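Local coordinates for protein CRISPR-associated endonuclease Cas9 (Campylobacter jejuni subsp. jejuni serotype O:2, PDB 5X2H) that is an RNA-guided DNA endonuclease of type II-C CRISPR immunity, whose natural form cuts DNA with RuvC-like and HNH domains, at residues 240-245 against 367-372; 359-364 against 376-381. All coordinates share one frame; numbering follows the deposited sequence.

Interaction 1: 240-245 against 367-372. With nucleotides of chain B; nucleotides of chain C.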
# COMPACT_ATOMS: atom_id res chain seq x y z
N ARG A 240 19.19 7.34 8.31
CA ARG A 240 18.33 6.91 9.41
C ARG A 240 18.10 5.41 9.37
O ARG A 240 18.00 4.81 8.29
CB ARG A 240 16.99 7.65 9.36
CG ARG A 240 17.08 9.15 9.57
CD ARG A 240 15.91 9.88 8.93
NE ARG A 240 16.03 11.32 9.09
CZ ARG A 240 16.78 12.10 8.31
NH1 ARG A 240 17.47 11.57 7.30
NH2 ARG A 240 16.84 13.40 8.53
N ALA A 241 18.02 4.80 10.55
CA ALA A 241 17.62 3.40 10.63
C ALA A 241 16.11 3.29 10.42
O ALA A 241 15.40 4.30 10.29
CB ALA A 241 18.04 2.81 11.98
N LEU A 242 15.61 2.06 10.38
CA LEU A 242 14.18 1.84 10.20
C LEU A 242 13.39 2.54 11.29
O LEU A 242 13.76 2.51 12.47
CB LEU A 242 13.87 0.34 10.21
CG LEU A 242 14.38 -0.53 9.06
CD1 LEU A 242 13.84 -1.95 9.21
CD2 LEU A 242 13.99 0.05 7.71
N LYS A 243 12.31 3.20 10.89
CA LYS A 243 11.40 3.83 11.84
C LYS A 243 10.83 2.77 12.78
O LYS A 243 10.71 1.59 12.42
CB LYS A 243 10.28 4.55 11.09
CG LYS A 243 9.42 5.48 11.93
CD LYS A 243 8.36 6.14 11.06
CE LYS A 243 7.48 7.08 11.86
NZ LYS A 243 6.50 7.79 10.98
N ASP A 244 10.48 3.19 13.99
CA ASP A 244 9.95 2.26 14.98
C ASP A 244 8.72 1.56 14.44
O ASP A 244 7.75 2.20 14.02
CB ASP A 244 9.63 3.00 16.28
CG ASP A 244 9.21 2.06 17.40
OD1 ASP A 244 8.10 1.48 17.32
OD2 ASP A 244 9.99 1.88 18.35
N PHE A 245 8.76 0.22 14.44
CA PHE A 245 7.68 -0.61 13.93
C PHE A 245 7.11 -1.53 15.00
O PHE A 245 6.44 -2.52 14.67
CB PHE A 245 8.17 -1.43 12.73
CG PHE A 245 9.43 -2.21 13.00
CD1 PHE A 245 9.38 -3.44 13.64
CD2 PHE A 245 10.66 -1.70 12.63
CE1 PHE A 245 10.54 -4.15 13.90
CE2 PHE A 245 11.82 -2.41 12.89
CZ PHE A 245 11.76 -3.64 13.52
N LEU A 367 13.74 -4.98 18.06
CA LEU A 367 12.93 -3.83 17.68
C LEU A 367 13.76 -2.58 17.38
O LEU A 367 13.48 -1.89 16.40
CB LEU A 367 11.92 -3.51 18.78
CG LEU A 367 10.85 -4.58 19.04
CD1 LEU A 367 9.97 -4.18 20.21
CD2 LEU A 367 10.02 -4.82 17.79
N ILE A 368 14.77 -2.27 18.19
CA ILE A 368 15.50 -1.01 18.07
C ILE A 368 16.64 -1.25 17.07
O ILE A 368 17.74 -1.67 17.43
CB ILE A 368 16.01 -0.51 19.42
CG1 ILE A 368 14.86 -0.45 20.43
CG2 ILE A 368 16.66 0.86 19.26
CD1 ILE A 368 15.30 -0.09 21.83
N LYS A 369 16.36 -0.95 15.80
CA LYS A 369 17.36 -1.09 14.76
C LYS A 369 18.37 0.05 14.75
O LYS A 369 19.45 -0.10 14.17
CB LYS A 369 16.68 -1.18 13.39
CG LYS A 369 15.67 -2.31 13.27
CD LYS A 369 16.33 -3.67 13.41
CE LYS A 369 15.33 -4.79 13.21
NZ LYS A 369 15.98 -6.13 13.21
N ASP A 370 18.04 1.18 15.38
CA ASP A 370 18.98 2.29 15.53
C ASP A 370 19.98 1.92 16.63
O ASP A 370 19.60 1.81 17.80
CB ASP A 370 18.24 3.58 15.86
CG ASP A 370 19.11 4.81 15.73
OD1 ASP A 370 20.27 4.79 16.19
OD2 ASP A 370 18.63 5.82 15.16
N GLU A 371 21.24 1.74 16.25
CA GLU A 371 22.23 1.20 17.18
C GLU A 371 22.46 2.14 18.36
O GLU A 371 22.62 1.69 19.50
CB GLU A 371 23.54 0.92 16.45
CG GLU A 371 23.37 0.05 15.22
CD GLU A 371 24.57 -0.84 14.94
OE1 GLU A 371 25.65 -0.57 15.50
OE2 GLU A 371 24.41 -1.82 14.18
N ILE A 372 22.49 3.45 18.11
CA ILE A 372 22.69 4.41 19.19
C ILE A 372 21.52 4.35 20.17
O ILE A 372 21.72 4.31 21.39
CB ILE A 372 22.89 5.83 18.63
CG1 ILE A 372 24.37 6.08 18.33
CG2 ILE A 372 22.37 6.88 19.61
CD1 ILE A 372 24.92 5.30 17.14
P U B 16 11.18 6.44 6.93
OP1 U B 16 11.46 7.50 7.93
OP2 U B 16 10.45 6.78 5.69
O5' U B 16 12.56 5.78 6.49
C5' U B 16 13.53 5.41 7.46
C4' U B 16 14.75 4.80 6.81
O4' U B 16 14.41 3.56 6.15
C3' U B 16 15.42 5.62 5.72
O3' U B 16 16.22 6.67 6.23
C2' U B 16 16.21 4.56 4.96
O2' U B 16 17.39 4.22 5.66
C1' U B 16 15.25 3.37 5.03
N1 U B 16 14.43 3.23 3.80
C2 U B 16 15.03 2.63 2.71
O2 U B 16 16.18 2.22 2.72
N3 U B 16 14.24 2.51 1.60
C4 U B 16 12.93 2.92 1.46
O4 U B 16 12.34 2.74 0.39
C5 U B 16 12.38 3.54 2.63
C6 U B 16 13.13 3.66 3.74
P C B 15 5.43 4.42 5.74
OP1 C B 15 5.04 5.71 6.37
OP2 C B 15 5.29 4.24 4.28
O5' C B 15 6.96 4.12 6.10
C5' C B 15 7.40 4.11 7.45
C4' C B 15 8.74 3.44 7.60
O4' C B 15 8.72 2.13 6.97
C3' C B 15 9.92 4.13 6.94
O3' C B 15 10.40 5.25 7.68
C2' C B 15 10.93 3.00 6.81
O2' C B 15 11.55 2.74 8.06
C1' C B 15 10.02 1.82 6.48
N1 C B 15 9.94 1.56 5.02
C2 C B 15 10.98 0.87 4.41
O2 C B 15 11.95 0.51 5.09
N3 C B 15 10.92 0.61 3.08
C4 C B 15 9.86 1.02 2.38
N4 C B 15 9.83 0.74 1.07
C5 C B 15 8.78 1.72 2.98
C6 C B 15 8.86 1.97 4.29
P DG C 16 16.07 -7.00 9.53
OP1 DG C 16 17.00 -7.23 10.66
OP2 DG C 16 15.63 -8.14 8.70
O5' DG C 16 14.77 -6.28 10.09
C5' DG C 16 13.53 -6.97 10.10
C4' DG C 16 12.39 -6.02 10.38
O4' DG C 16 12.24 -5.10 9.28
C3' DG C 16 11.04 -6.70 10.51
O3' DG C 16 10.85 -7.13 11.85
C2' DG C 16 10.08 -5.58 10.14
C1' DG C 16 10.86 -4.82 9.07
N9 DG C 16 10.51 -5.19 7.70
C8 DG C 16 11.32 -5.79 6.77
N7 DG C 16 10.74 -5.99 5.62
C5 DG C 16 9.46 -5.48 5.79
C6 DG C 16 8.37 -5.42 4.88
O6 DG C 16 8.33 -5.82 3.71
N1 DG C 16 7.25 -4.82 5.46
C2 DG C 16 7.19 -4.35 6.75
N2 DG C 16 6.02 -3.81 7.13
N3 DG C 16 8.20 -4.40 7.61
C4 DG C 16 9.30 -4.98 7.07
O HOH W 1 13.78 0.26 14.53
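Ala241 and Asp370 bring the two backbones closest, their CA atoms 5.2 Å apart, and from there the loop 240-245 and the turn 367-370 run in nearly opposite directions, 157° between their end-to-end lines. No direct hydrogen bond joins them; one water bridges the backbones, donating to Leu242 O and accepting from Lys369 N, at 3.1 Å each. Ala241 points its methyl at the turn, where CB rests 3.7 Å from Asp370 CA. At the other end Phe245 CE1 meets Leu367 CD2 at 4.0 Å, while Lys369 passes the ring edge, its CG lying in the ring plane and Lys369 CE 3.8 Å from Phe245 CZ. One ring face receives C2' of DG16 of chain C, offset toward the rim. The bend of Lys369 at chi2 (-64°) takes its chain past this edge to the DNA, where Lys369 NZ donates to OP1 of DG16 of chain C at 3.0 Å and also to the carbonyl of Phe396. The opposing loop holds the RNA riboses through its backbone, with no base involved: O2' of U16 of chain B donates to Arg240 O at 2.8 Å, and Lys243 N donates to O2' of C15 of chain B at 3.0 Å. Leu242 spans both strands, with CD2 near the C15 base and CD1 near the DG16 sugar. The contact thus lines a guide-target heteroduplex. Segment 240-245 belongs to the loop between helices 226-236 and 266-288, whereas 367-370 links helix 355-367 to helix 371-379, which Asp370 N-caps through a weak bond from Ile372 N.

Interaction 2: 359-364 against 376-381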
# COMPACT_ATOMS: atom_id res chain seq x y z
N ASN A 359 15.36 -11.74 28.31
CA ASN A 359 14.29 -11.71 27.33
C ASN A 359 13.96 -10.28 26.92
O ASN A 359 13.60 -10.03 25.76
CB ASN A 359 13.05 -12.41 27.87
CG ASN A 359 13.31 -13.86 28.22
OD1 ASN A 359 13.44 -14.71 27.33
ND2 ASN A 359 13.39 -14.16 29.51
N GLU A 360 14.06 -9.33 27.85
CA GLU A 360 13.81 -7.93 27.51
C GLU A 360 14.90 -7.36 26.62
O GLU A 360 14.64 -6.46 25.82
CB GLU A 360 13.67 -7.11 28.79
CG GLU A 360 12.42 -6.24 28.85
CD GLU A 360 11.16 -7.02 28.53
OE1 GLU A 360 10.41 -6.59 27.63
OE2 GLU A 360 10.92 -8.07 29.18
N ILE A 361 16.13 -7.88 26.75
CA ILE A 361 17.22 -7.41 25.90
C ILE A 361 17.01 -7.87 24.46
O ILE A 361 17.18 -7.09 23.52
CB ILE A 361 18.58 -7.89 26.46
CG1 ILE A 361 19.01 -7.03 27.64
CG2 ILE A 361 19.64 -7.88 25.37
CD1 ILE A 361 20.20 -7.59 28.39
N ALA A 362 16.64 -9.14 24.28
CA ALA A 362 16.41 -9.65 22.93
C ALA A 362 15.28 -8.90 22.24
O ALA A 362 15.33 -8.67 21.03
CB ALA A 362 16.11 -11.15 22.99
N LYS A 363 14.26 -8.51 23.00
CA LYS A 363 13.19 -7.68 22.45
C LYS A 363 13.74 -6.34 21.95
O LYS A 363 13.38 -5.88 20.86
CB LYS A 363 12.11 -7.45 23.50
CG LYS A 363 10.96 -6.56 23.06
CD LYS A 363 10.45 -5.75 24.24
CE LYS A 363 8.93 -5.68 24.25
NZ LYS A 363 8.39 -5.07 23.02
N ASP A 364 14.62 -5.71 22.74
CA ASP A 364 15.20 -4.44 22.33
C ASP A 364 16.07 -4.59 21.09
O ASP A 364 16.04 -3.74 20.20
CB ASP A 364 16.00 -3.83 23.48
CG ASP A 364 15.12 -3.37 24.63
OD1 ASP A 364 13.96 -2.98 24.37
OD2 ASP A 364 15.59 -3.40 25.79
N LYS A 376 21.64 3.04 24.11
CA LYS A 376 21.01 3.69 25.26
C LYS A 376 20.03 2.76 25.96
O LYS A 376 19.92 2.77 27.19
CB LYS A 376 20.32 4.98 24.81
N ALA A 377 19.29 1.96 25.19
CA ALA A 377 18.32 1.05 25.81
C ALA A 377 19.02 -0.06 26.59
O ALA A 377 18.60 -0.41 27.69
CB ALA A 377 17.41 0.46 24.74
N LEU A 378 20.10 -0.62 26.03
CA LEU A 378 20.86 -1.64 26.73
C LEU A 378 21.52 -1.07 27.99
O LEU A 378 21.67 -1.79 28.99
CB LEU A 378 21.91 -2.26 25.80
CG LEU A 378 21.46 -2.97 24.51
CD1 LEU A 378 22.63 -3.16 23.55
CD2 LEU A 378 20.81 -4.31 24.82
N ALA A 379 21.89 0.21 27.96
CA ALA A 379 22.62 0.81 29.07
C ALA A 379 21.81 0.84 30.37
O ALA A 379 22.40 0.82 31.46
CB ALA A 379 23.06 2.23 28.69
N LYS A 380 20.48 0.87 30.27
CA LYS A 380 19.63 0.78 31.45
C LYS A 380 19.73 -0.57 32.17
O LYS A 380 19.08 -0.74 33.20
CB LYS A 380 18.17 1.04 31.06
N TYR A 381 20.52 -1.51 31.65
CA TYR A 381 20.67 -2.82 32.28
C TYR A 381 22.11 -3.01 32.74
O TYR A 381 23.05 -2.49 32.14
CB TYR A 381 20.28 -3.95 31.32
CG TYR A 381 18.83 -3.94 30.90
CD1 TYR A 381 17.83 -3.57 31.80
CD2 TYR A 381 18.45 -4.27 29.61
CE1 TYR A 381 16.50 -3.54 31.42
CE2 TYR A 381 17.13 -4.25 29.22
CZ TYR A 381 16.16 -3.88 30.12
OH TYR A 381 14.84 -3.86 29.75
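Tyr381 is the common partner of Glu360, Ile361 and Asp364, and in the apolar part of the contact Ile361 links it to Leu378, each of its two branches serving a different partner. CG1, set beside the backbone N (chi1 -78°), approaches the tyrosine ring obliquely, with Ile361 CG1 3.4 Å from Tyr381 CD2; the two side chains run antiparallel alongside one another. The CG2 methyl of Ile361 instead meets Leu378 CD2 at 3.8 Å, and those two side chains are set roughly perpendicular. The backbones stand correspondingly close, the CA atoms of Ile361 and Leu378 being 6.9 Å apart. This is the packing of a helical hairpin: helix 355-367 and helix 371-379 follow one another through a short turn, and within the second segment Tyr381 N donates to Leu378 O at 2.9 Å. Helix 385-391 extends the apolar layer, Leu391 touching both Ile361 and Leu378, and Tyr341 of helix 336-344 also packs on Ile361. Polar residues meet the tyrosine by van der Waals contact, with no hydrogen bond crossing between the segments. Asp364 comes from the direction opposite to Tyr381, its carboxylate plane only 17° from the ring plane and Asp364 OD2 3.9 Å from Tyr381 CE2. The aliphatic CB and CG of Glu360 lie against Tyr381 OH, CG at 3.5 Å, while the carboxylate at the end of this chain, bent at chi2 (50°), turns back from 376-381.

In the fold
Interactions 1 and 2 lie side by side, their centres 13 Å apart and on the same side of the chain's centre. Both use helix 371-379, interaction 1 at its start and interaction 2 toward its end, and their segments alternate along the sequence. They touch directly where Ile368 CD1 packs 3.6 Å from Ala377 CB, so the turn that follows helix 355-367 joins the two. Their relation to the nucleic acid differs: 240-245 against 367-372 touches guide RNA and target DNA, whereas the nearest atom of interaction 2 stays about 8 Å from it. Both lie away from the predicted RuvC metal site, which includes Asp14, Glu485 and His558.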